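PDB 2J4D: cryptochrome DASH from Arabidopsis thaliana, which repairs cyclobutane pyrimidine dimers in single-stranded DNA as an FAD- and folate-binding photolyase and may also serve as a blue-light photoreceptor. Local coordinates for residues D192-F197 with R329-F334; M411-F416 with S427-W432. One frame throughout, in Å; residues are numbered along the deposited sequence.

Both contacts are buried, and both border the same FAD: contact 1 presents Arg329 and Phe332 to it, contact 2 several side chains of 427-432 together with Phe416 of 411-416. They share no segment, yet they abut where the Phe332 ring of contact 1 packs against Gly430 and Asn431 of contact 2. Contact 1 ties helix 194-204 to helix 317-339, far apart in sequence, through aromatic rings with no hydrogen bond between its segments. Contact 2, between the successive helices 409-419 and 425-436, mixes tight tryptophan packing with an amide hydrogen bond and a water bridge. Each also lends a residue to a folate pocket, though not the same one: Asp192 in contact 1, Tyr429 in contact 2.

Contact 1 (D192-F197 with R329-F334); sequences DVYTQF and RDYFRF. With FAD (flavin-adenine dinucleotide), chain C.
Tyr331 lays its ring against Tyr194 and Phe197, which both approach from the same side of its plane, and these three aromatic residues bury most of the surface shared by 192-197 and 329-334. CG of Tyr331 lies anti to the backbone N (chi1 -175°), which carries the ring out from helix 317-339 to the first turn of helix 194-204. There CA of Tyr194 sits over the ring as a CH-pi contact, 4.1 Å from the centroid of Tyr331. The Tyr194 ring turns its edge to the face of Tyr331 in an offset edge-to-face pair, with the planes at 76°. Phe197 lies nearer the CD1 and CE1 side: the two side chains run past each other in opposite directions with planes inclined at 41°, and CD1 of Tyr331 comes over one face of Phe197, 3.4 Å from its CG. Farther along, CZ of Phe197 reaches CD2 of Phe334 at 3.8 Å.

The Tyr331 hydroxyl ends against the loop leading into helix 194-204, with OH 3.1 Å from C of Asp192, and is hydrogen-bonded to the carbonyl oxygen of Pro191. The Tyr194 hydroxyl likewise bonds to the carbonyl oxygen of Phe324, and its ring stacks with Trp328. This aromatic cluster joins the segment after the parallel sheet of the photolyase alpha/beta part to the FAD-binding part: helix 317-339, whose Arg329 and Phe332 border the adenosine of FAD, holds the start of helix 194-204 and also packs against helix 425-436 through Tyr331 and Phe332.

Contact 2 (M411-F416 with S427-W432); sequences MGAEWF and SNYGNW. With FAD (flavin-adenine dinucleotide), chain C.
Trp432 lies with one indole face on the backbone of Gly412 and Ala413. CA of Ala413 stands 3.6 Å from the centroid of its five-membered ring, almost on the normal, and CZ2 of Trp432 comes 3.4 Å from C of Gly412; a side chain at Gly412 would run into the indole. On the opposite face rests the flavin methyl C7M. The indole edge points into the face of Phe416 in an edge-to-face pair with planes at 80°. Replacing Trp432 with an alanine would probably leave the Phe416 face and the flavin methyl without their common packing partner.

ND2 of Asn428 donates to O of Ala413 at 3.0 Å. Asn428 reaches across to helix 409-419 because its CG swings away from the backbone N (chi1 -170°), and its OD1 lies 3.2 Å from flavin N5. CB of Ala413 also touches CE1 of Tyr429, whose hydroxyl bonds to Glu417 and shares a water with OE2 of Glu414; that carboxylate is anchored by Thr82, Phe84 and Phe85. Asn431 grips the adenine twice, ND2 donating to N1A at 2.9 Å and OD1 accepting from N6A; a further bond from ND2 to O of Ser427 helps fix its amide. Two roughly antiparallel helices thus form one wall of the FAD pocket in the helical domain of the photolyase/cryptochrome fold, where flavin and adenine lie close together in the U-shaped cofactor.

Contact 1 (D192-F197 with R329-F334)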
loop_
_atom_site.group_PDB
_atom_site.type_symbol
_atom_site.label_atom_id
_atom_site.label_comp_id
_atom_site.label_asym_id
_atom_site.label_seq_id
_atom_site.Cartn_x
_atom_site.Cartn_y
_atom_site.Cartn_z
ATOM N N ASP A 192 -19.238 8.247 9.845
ATOM C CA ASP A 192 -19.421 7.141 8.905
ATOM C C ASP A 192 -19.548 7.627 7.466
ATOM O O ASP A 192 -19.689 6.829 6.540
ATOM C CB ASP A 192 -20.646 6.296 9.277
ATOM C CG ASP A 192 -20.361 5.338 10.429
ATOM O OD1 ASP A 192 -19.184 4.947 10.594
ATOM O OD2 ASP A 192 -21.305 4.962 11.158
ATOM N N VAL A 193 -19.508 8.941 7.288
ATOM C CA VAL A 193 -19.588 9.544 5.961
ATOM C C VAL A 193 -18.263 10.254 5.685
ATOM O O VAL A 193 -17.864 11.149 6.426
ATOM C CB VAL A 193 -20.734 10.563 5.885
ATOM C CG1 VAL A 193 -20.719 11.270 4.530
ATOM C CG2 VAL A 193 -22.064 9.847 6.096
ATOM N N TYR A 194 -17.583 9.848 4.621
ATOM C CA TYR A 194 -16.292 10.441 4.277
ATOM C C TYR A 194 -16.301 11.958 4.187
ATOM O O TYR A 194 -15.402 12.623 4.703
ATOM C CB TYR A 194 -15.787 9.887 2.948
ATOM C CG TYR A 194 -14.567 10.622 2.424
ATOM C CD1 TYR A 194 -13.287 10.337 2.908
ATOM C CD2 TYR A 194 -14.699 11.614 1.453
ATOM C CE1 TYR A 194 -12.168 11.027 2.427
ATOM C CE2 TYR A 194 -13.593 12.308 0.972
ATOM C CZ TYR A 194 -12.336 12.009 1.463
ATOM O OH TYR A 194 -11.258 12.699 0.975
ATOM N N THR A 195 -17.306 12.505 3.510
ATOM C CA THR A 195 -17.392 13.946 3.336
ATOM C C THR A 195 -17.339 14.675 4.666
ATOM O O THR A 195 -16.687 15.714 4.788
ATOM C CB THR A 195 -18.679 14.339 2.599
ATOM O OG1 THR A 195 -18.676 13.731 1.302
ATOM C CG2 THR A 195 -18.758 15.848 2.440
ATOM N N GLN A 196 -18.022 14.131 5.664
ATOM C CA GLN A 196 -18.021 14.756 6.976
ATOM C C GLN A 196 -16.658 14.660 7.645
ATOM O O GLN A 196 -16.207 15.610 8.283
ATOM C CB GLN A 196 -19.102 14.136 7.851
ATOM C CG GLN A 196 -20.492 14.482 7.345
ATOM C CD GLN A 196 -20.644 15.975 7.061
ATOM O OE1 GLN A 196 -20.907 16.386 5.923
ATOM N NE2 GLN A 196 -20.471 16.793 8.097
ATOM N N PHE A 197 -16.002 13.510 7.497
ATOM C CA PHE A 197 -14.669 13.318 8.061
ATOM C C PHE A 197 -13.726 14.323 7.407
ATOM O O PHE A 197 -12.984 15.037 8.079
ATOM C CB PHE A 197 -14.169 11.899 7.770
ATOM C CG PHE A 197 -12.694 11.724 7.978
ATOM C CD1 PHE A 197 -12.163 11.625 9.260
ATOM C CD2 PHE A 197 -11.827 11.657 6.885
ATOM C CE1 PHE A 197 -10.790 11.457 9.453
ATOM C CE2 PHE A 197 -10.452 11.490 7.068
ATOM C CZ PHE A 197 -9.933 11.390 8.353
ATOM N N ARG A 329 -7.248 7.655 2.067
ATOM C CA ARG A 329 -6.381 6.632 2.660
ATOM C C ARG A 329 -6.418 6.772 4.191
ATOM O O ARG A 329 -6.544 5.781 4.917
ATOM C CB ARG A 329 -4.951 6.792 2.140
ATOM C CG ARG A 329 -3.930 5.899 2.824
ATOM C CD ARG A 329 -2.585 5.936 2.096
ATOM N NE ARG A 329 -1.580 5.173 2.822
ATOM C CZ ARG A 329 -0.921 5.631 3.882
ATOM N NH1 ARG A 329 -1.148 6.860 4.337
ATOM N NH2 ARG A 329 -0.056 4.847 4.510
ATOM N N ASP A 330 -6.303 8.006 4.677
ATOM C CA ASP A 330 -6.365 8.271 6.116
ATOM C C ASP A 330 -7.688 7.755 6.676
ATOM O O ASP A 330 -7.734 7.081 7.713
ATOM C CB ASP A 330 -6.304 9.779 6.389
ATOM C CG ASP A 330 -4.892 10.309 6.510
ATOM O OD1 ASP A 330 -3.926 9.638 6.074
ATOM O OD2 ASP A 330 -4.754 11.432 7.042
ATOM N N TYR A 331 -8.772 8.094 5.986
ATOM C CA TYR A 331 -10.106 7.703 6.418
ATOM C C TYR A 331 -10.254 6.202 6.601
ATOM O O TYR A 331 -10.756 5.752 7.626
ATOM C CB TYR A 331 -11.157 8.206 5.424
ATOM C CG TYR A 331 -12.582 7.943 5.851
ATOM C CD1 TYR A 331 -13.085 8.480 7.038
ATOM C CD2 TYR A 331 -13.429 7.151 5.073
ATOM C CE1 TYR A 331 -14.393 8.235 7.444
ATOM C CE2 TYR A 331 -14.742 6.897 5.467
ATOM C CZ TYR A 331 -15.217 7.441 6.653
ATOM O OH TYR A 331 -16.511 7.195 7.049
ATOM N N PHE A 332 -9.836 5.415 5.614
ATOM C CA PHE A 332 -9.974 3.971 5.767
ATOM C C PHE A 332 -9.073 3.422 6.868
ATOM O O PHE A 332 -9.413 2.437 7.523
ATOM C CB PHE A 332 -9.713 3.252 4.439
ATOM C CG PHE A 332 -10.893 3.295 3.497
ATOM C CD1 PHE A 332 -12.132 2.796 3.896
ATOM C CD2 PHE A 332 -10.768 3.837 2.226
ATOM C CE1 PHE A 332 -13.229 2.837 3.039
ATOM C CE2 PHE A 332 -11.860 3.885 1.356
ATOM C CZ PHE A 332 -13.092 3.384 1.762
ATOM N N ARG A 333 -7.928 4.062 7.077
ATOM C CA ARG A 333 -7.016 3.620 8.128
ATOM C C ARG A 333 -7.693 3.836 9.491
ATOM O O ARG A 333 -7.691 2.941 10.343
ATOM C CB ARG A 333 -5.696 4.405 8.033
ATOM C CG ARG A 333 -4.791 4.294 9.250
ATOM C CD ARG A 333 -4.209 2.911 9.425
ATOM N NE ARG A 333 -3.288 2.564 8.348
ATOM C CZ ARG A 333 -2.497 1.495 8.359
ATOM N NH1 ARG A 333 -2.509 0.666 9.399
ATOM N NH2 ARG A 333 -1.702 1.247 7.328
ATOM N N PHE A 334 -8.288 5.008 9.704
ATOM C CA PHE A 334 -8.955 5.256 10.987
ATOM C C PHE A 334 -10.213 4.399 11.096
ATOM O O PHE A 334 -10.548 3.898 12.166
ATOM C CB PHE A 334 -9.322 6.742 11.148
ATOM C CG PHE A 334 -8.127 7.664 11.216
ATOM C CD1 PHE A 334 -7.085 7.414 12.102
ATOM C CD2 PHE A 334 -8.048 8.787 10.392
ATOM C CE1 PHE A 334 -5.974 8.268 12.163
ATOM C CE2 PHE A 334 -6.943 9.649 10.447
ATOM C CZ PHE A 334 -5.907 9.384 11.334
HETATM P PA FAD C . -4.081 8.124 -7.049
HETATM O O1A FAD C . -2.837 8.710 -7.588
HETATM O O2A FAD C . -5.380 8.431 -7.693
HETATM O O5B FAD C . -4.233 8.496 -5.491
HETATM C C5B FAD C . -3.085 8.910 -4.718
HETATM C C4B FAD C . -3.070 8.102 -3.416
HETATM O O4B FAD C . -4.292 8.343 -2.720
HETATM C C3B FAD C . -2.995 6.590 -3.594
HETATM O O3B FAD C . -1.677 6.133 -3.851
HETATM C C2B FAD C . -3.588 6.119 -2.302
HETATM O O2B FAD C . -2.673 5.984 -1.237
HETATM C C1B FAD C . -4.700 7.148 -2.034
HETATM N N9A FAD C . -6.044 6.767 -2.517
HETATM C C8A FAD C . -6.653 7.131 -3.702
HETATM N N7A FAD C . -7.872 6.624 -3.826
HETATM C C5A FAD C . -8.071 5.901 -2.671
HETATM C C6A FAD C . -9.163 5.126 -2.213
HETATM N N6A FAD C . -10.301 4.968 -2.874
HETATM N N1A FAD C . -9.029 4.507 -0.981
HETATM C C2A FAD C . -7.867 4.643 -0.261
HETATM N N3A FAD C . -6.787 5.367 -0.642
HETATM C C4A FAD C . -6.933 5.965 -1.856
HETATM N N1 FAD C . -5.588 1.258 -2.301
HETATM C C2 FAD C . -4.505 0.809 -1.575
HETATM O O2 FAD C . -3.608 1.565 -1.250
HETATM N N3 FAD C . -4.459 -0.548 -1.218
HETATM C C4 FAD C . -5.443 -1.475 -1.555
HETATM O O4 FAD C . -5.342 -2.667 -1.211
HETATM C C4X FAD C . -6.551 -1.007 -2.301
HETATM N N5 FAD C . -7.588 -1.870 -2.687
HETATM C C5X FAD C . -8.730 -1.379 -3.322
HETATM C C6 FAD C . -9.815 -2.222 -3.595
HETATM C C7 FAD C . -10.986 -1.758 -4.238
HETATM C C7M FAD C . -12.121 -2.719 -4.501
HETATM C C8 FAD C . -11.053 -0.370 -4.621
HETATM C C8M FAD C . -12.269 0.219 -5.318
HETATM C C9 FAD C . -9.969 0.488 -4.350
HETATM C C9A FAD C . -8.792 0.010 -3.700
HETATM N N10 FAD C . -7.678 0.855 -3.416
HETATM C C10 FAD C . -6.588 0.373 -2.659
HETATM C "C1'" FAD C . -7.809 2.342 -3.556
HETATM C "C2'" FAD C . -7.365 2.956 -4.900
HETATM O "O2'" FAD C . -7.984 2.263 -5.970
HETATM C "C3'" FAD C . -5.847 2.865 -5.035
HETATM O "O3'" FAD C . -5.198 3.503 -3.917
HETATM C "C4'" FAD C . -5.274 3.541 -6.293
HETATM O "O4'" FAD C . -5.788 2.915 -7.471
HETATM C "C5'" FAD C . -3.755 3.428 -6.268
HETATM O "O5'" FAD C . -3.198 4.070 -7.417
HETATM P P FAD C . -2.656 5.551 -7.467
HETATM O O1P FAD C . -1.564 5.595 -6.480
HETATM O O2P FAD C . -2.250 5.867 -8.863
HETATM O O3P FAD C . -3.869 6.529 -7.161
#

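Contact 2 (M411-F416 with S427-W432)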
loop_
_atom_site.group_PDB
_atom_site.type_symbol
_atom_site.label_atom_id
_atom_site.label_comp_id
_atom_site.label_asym_id
_atom_site.label_seq_id
_atom_site.Cartn_x
_atom_site.Cartn_y
_atom_site.Cartn_z
ATOM N N MET A 411 -14.363 -13.021 -1.596
ATOM C CA MET A 411 -13.581 -13.815 -2.527
ATOM C C MET A 411 -12.788 -12.824 -3.363
ATOM O O MET A 411 -11.608 -13.035 -3.645
ATOM C CB MET A 411 -14.485 -14.660 -3.428
ATOM C CG MET A 411 -15.176 -15.781 -2.699
ATOM S SD MET A 411 -16.139 -16.797 -3.822
ATOM C CE MET A 411 -14.957 -18.081 -4.188
ATOM N N GLY A 412 -13.444 -11.735 -3.752
ATOM C CA GLY A 412 -12.772 -10.716 -4.537
ATOM C C GLY A 412 -11.746 -9.961 -3.700
ATOM O O GLY A 412 -10.647 -9.650 -4.174
ATOM N N ALA A 413 -12.092 -9.674 -2.450
ATOM C CA ALA A 413 -11.182 -8.954 -1.561
ATOM C C ALA A 413 -9.912 -9.754 -1.266
ATOM O O ALA A 413 -8.814 -9.182 -1.217
ATOM C CB ALA A 413 -11.896 -8.584 -0.249
ATOM N N GLU A 414 -10.050 -11.069 -1.078
ATOM C CA GLU A 414 -8.888 -11.908 -0.795
ATOM C C GLU A 414 -8.005 -12.086 -2.019
ATOM O O GLU A 414 -6.778 -12.230 -1.894
ATOM C CB GLU A 414 -9.313 -13.276 -0.225
ATOM C CG GLU A 414 -9.700 -13.191 1.263
ATOM C CD GLU A 414 -9.865 -14.539 1.955
ATOM O OE1 GLU A 414 -9.512 -15.584 1.373
ATOM O OE2 GLU A 414 -10.341 -14.538 3.110
ATOM N N TRP A 415 -8.612 -12.076 -3.204
ATOM C CA TRP A 415 -7.825 -12.204 -4.424
ATOM C C TRP A 415 -7.016 -10.920 -4.616
ATOM O O TRP A 415 -5.865 -10.962 -5.053
ATOM C CB TRP A 415 -8.715 -12.456 -5.646
ATOM C CG TRP A 415 -7.887 -12.671 -6.892
ATOM C CD1 TRP A 415 -7.905 -11.915 -8.029
ATOM C CD2 TRP A 415 -6.888 -13.680 -7.095
ATOM N NE1 TRP A 415 -6.974 -12.391 -8.931
ATOM C CE2 TRP A 415 -6.337 -13.472 -8.382
ATOM C CE3 TRP A 415 -6.401 -14.736 -6.314
ATOM C CZ2 TRP A 415 -5.324 -14.283 -8.909
ATOM C CZ3 TRP A 415 -5.389 -15.544 -6.838
ATOM C CH2 TRP A 415 -4.865 -15.311 -8.125
ATOM N N PHE A 416 -7.616 -9.779 -4.277
ATOM C CA PHE A 416 -6.906 -8.505 -4.375
ATOM C C PHE A 416 -5.776 -8.560 -3.331
ATOM O O PHE A 416 -4.656 -8.109 -3.578
ATOM C CB PHE A 416 -7.850 -7.333 -4.071
ATOM C CG PHE A 416 -8.494 -6.718 -5.291
ATOM C CD1 PHE A 416 -8.878 -7.501 -6.380
ATOM C CD2 PHE A 416 -8.769 -5.348 -5.324
ATOM C CE1 PHE A 416 -9.526 -6.931 -7.483
ATOM C CE2 PHE A 416 -9.416 -4.765 -6.417
ATOM C CZ PHE A 416 -9.798 -5.563 -7.503
ATOM N N SER A 427 -7.393 -0.126 3.410
ATOM C CA SER A 427 -7.853 0.372 2.121
ATOM C C SER A 427 -8.526 -0.703 1.277
ATOM O O SER A 427 -9.546 -0.445 0.648
ATOM C CB SER A 427 -6.682 0.973 1.339
ATOM O OG SER A 427 -6.260 2.204 1.908
ATOM N N ASN A 428 -7.966 -1.909 1.259
ATOM C CA ASN A 428 -8.551 -2.963 0.435
ATOM C C ASN A 428 -9.937 -3.370 0.908
ATOM O O ASN A 428 -10.912 -3.285 0.165
ATOM C CB ASN A 428 -7.658 -4.200 0.411
ATOM C CG ASN A 428 -8.122 -5.223 -0.617
ATOM O OD1 ASN A 428 -8.240 -4.908 -1.797
ATOM N ND2 ASN A 428 -8.387 -6.445 -0.172
ATOM N N TYR A 429 -10.020 -3.836 2.144
ATOM C CA TYR A 429 -11.304 -4.251 2.672
ATOM C C TYR A 429 -12.238 -3.062 2.845
ATOM O O TYR A 429 -13.453 -3.198 2.715
ATOM C CB TYR A 429 -11.081 -5.015 3.974
ATOM C CG TYR A 429 -10.499 -6.384 3.700
ATOM C CD1 TYR A 429 -11.336 -7.472 3.418
ATOM C CD2 TYR A 429 -9.111 -6.582 3.647
ATOM C CE1 TYR A 429 -10.810 -8.719 3.087
ATOM C CE2 TYR A 429 -8.571 -7.836 3.310
ATOM C CZ TYR A 429 -9.430 -8.896 3.032
ATOM O OH TYR A 429 -8.929 -10.133 2.686
ATOM N N GLY A 430 -11.666 -1.891 3.119
ATOM C CA GLY A 430 -12.479 -0.699 3.265
ATOM C C GLY A 430 -13.198 -0.422 1.956
ATOM O O GLY A 430 -14.427 -0.307 1.911
ATOM N N ASN A 431 -12.434 -0.327 0.874
ATOM C CA ASN A 431 -13.031 -0.066 -0.427
ATOM C C ASN A 431 -13.949 -1.204 -0.875
ATOM O O ASN A 431 -14.978 -0.949 -1.509
ATOM C CB ASN A 431 -11.942 0.190 -1.467
ATOM C CG ASN A 431 -11.433 1.622 -1.443
ATOM O OD1 ASN A 431 -12.097 2.536 -1.931
ATOM N ND2 ASN A 431 -10.252 1.827 -0.865
ATOM N N TRP A 432 -13.602 -2.449 -0.553
ATOM C CA TRP A 432 -14.465 -3.568 -0.930
ATOM C C TRP A 432 -15.817 -3.511 -0.209
ATOM O O TRP A 432 -16.852 -3.761 -0.829
ATOM C CB TRP A 432 -13.795 -4.929 -0.664
ATOM C CG TRP A 432 -12.991 -5.435 -1.831
ATOM C CD1 TRP A 432 -11.649 -5.263 -2.048
ATOM C CD2 TRP A 432 -13.494 -6.132 -2.980
ATOM N NE1 TRP A 432 -11.292 -5.804 -3.262
ATOM C CE2 TRP A 432 -12.404 -6.343 -3.854
ATOM C CE3 TRP A 432 -14.763 -6.595 -3.356
ATOM C CZ2 TRP A 432 -12.544 -6.998 -5.087
ATOM C CZ3 TRP A 432 -14.902 -7.244 -4.581
ATOM C CH2 TRP A 432 -13.797 -7.437 -5.431
HETATM P PA FAD C . -4.081 8.124 -7.049
HETATM O O1A FAD C . -2.837 8.710 -7.588
HETATM O O2A FAD C . -5.380 8.431 -7.693
HETATM O O5B FAD C . -4.233 8.496 -5.491
HETATM C C5B FAD C . -3.085 8.910 -4.718
HETATM C C4B FAD C . -3.070 8.102 -3.416
HETATM O O4B FAD C . -4.292 8.343 -2.720
HETATM C C3B FAD C . -2.995 6.590 -3.594
HETATM O O3B FAD C . -1.677 6.133 -3.851
HETATM C C2B FAD C . -3.588 6.119 -2.302
HETATM O O2B FAD C . -2.673 5.984 -1.237
HETATM C C1B FAD C . -4.700 7.148 -2.034
HETATM N N9A FAD C . -6.044 6.767 -2.517
HETATM C C8A FAD C . -6.653 7.131 -3.702
HETATM N N7A FAD C . -7.872 6.624 -3.826
HETATM C C5A FAD C . -8.071 5.901 -2.671
HETATM C C6A FAD C . -9.163 5.126 -2.213
HETATM N N6A FAD C . -10.301 4.968 -2.874
HETATM N N1A FAD C . -9.029 4.507 -0.981
HETATM C C2A FAD C . -7.867 4.643 -0.261
HETATM N N3A FAD C . -6.787 5.367 -0.642
HETATM C C4A FAD C . -6.933 5.965 -1.856
HETATM N N1 FAD C . -5.588 1.258 -2.301
HETATM C C2 FAD C . -4.505 0.809 -1.575
HETATM O O2 FAD C . -3.608 1.565 -1.250
HETATM N N3 FAD C . -4.459 -0.548 -1.218
HETATM C C4 FAD C . -5.443 -1.475 -1.555
HETATM O O4 FAD C . -5.342 -2.667 -1.211
HETATM C C4X FAD C . -6.551 -1.007 -2.301
HETATM N N5 FAD C . -7.588 -1.870 -2.687
HETATM C C5X FAD C . -8.730 -1.379 -3.322
HETATM C C6 FAD C . -9.815 -2.222 -3.595
HETATM C C7 FAD C . -10.986 -1.758 -4.238
HETATM C C7M FAD C . -12.121 -2.719 -4.501
HETATM C C8 FAD C . -11.053 -0.370 -4.621
HETATM C C8M FAD C . -12.269 0.219 -5.318
HETATM C C9 FAD C . -9.969 0.488 -4.350
HETATM C C9A FAD C . -8.792 0.010 -3.700
HETATM N N10 FAD C . -7.678 0.855 -3.416
HETATM C C10 FAD C . -6.588 0.373 -2.659
HETATM C "C1'" FAD C . -7.809 2.342 -3.556
HETATM C "C2'" FAD C . -7.365 2.956 -4.900
HETATM O "O2'" FAD C . -7.984 2.263 -5.970
HETATM C "C3'" FAD C . -5.847 2.865 -5.035
HETATM O "O3'" FAD C . -5.198 3.503 -3.917
HETATM C "C4'" FAD C . -5.274 3.541 -6.293
HETATM O "O4'" FAD C . -5.788 2.915 -7.471
HETATM C "C5'" FAD C . -3.755 3.428 -6.268
HETATM O "O5'" FAD C . -3.198 4.070 -7.417
HETATM P P FAD C . -2.656 5.551 -7.467
HETATM O O1P FAD C . -1.564 5.595 -6.480
HETATM O O2P FAD C . -2.250 5.867 -8.863
HETATM O O3P FAD C . -3.869 6.529 -7.161
HETATM O O HOH W 1 -10.467 -11.921 4.330
#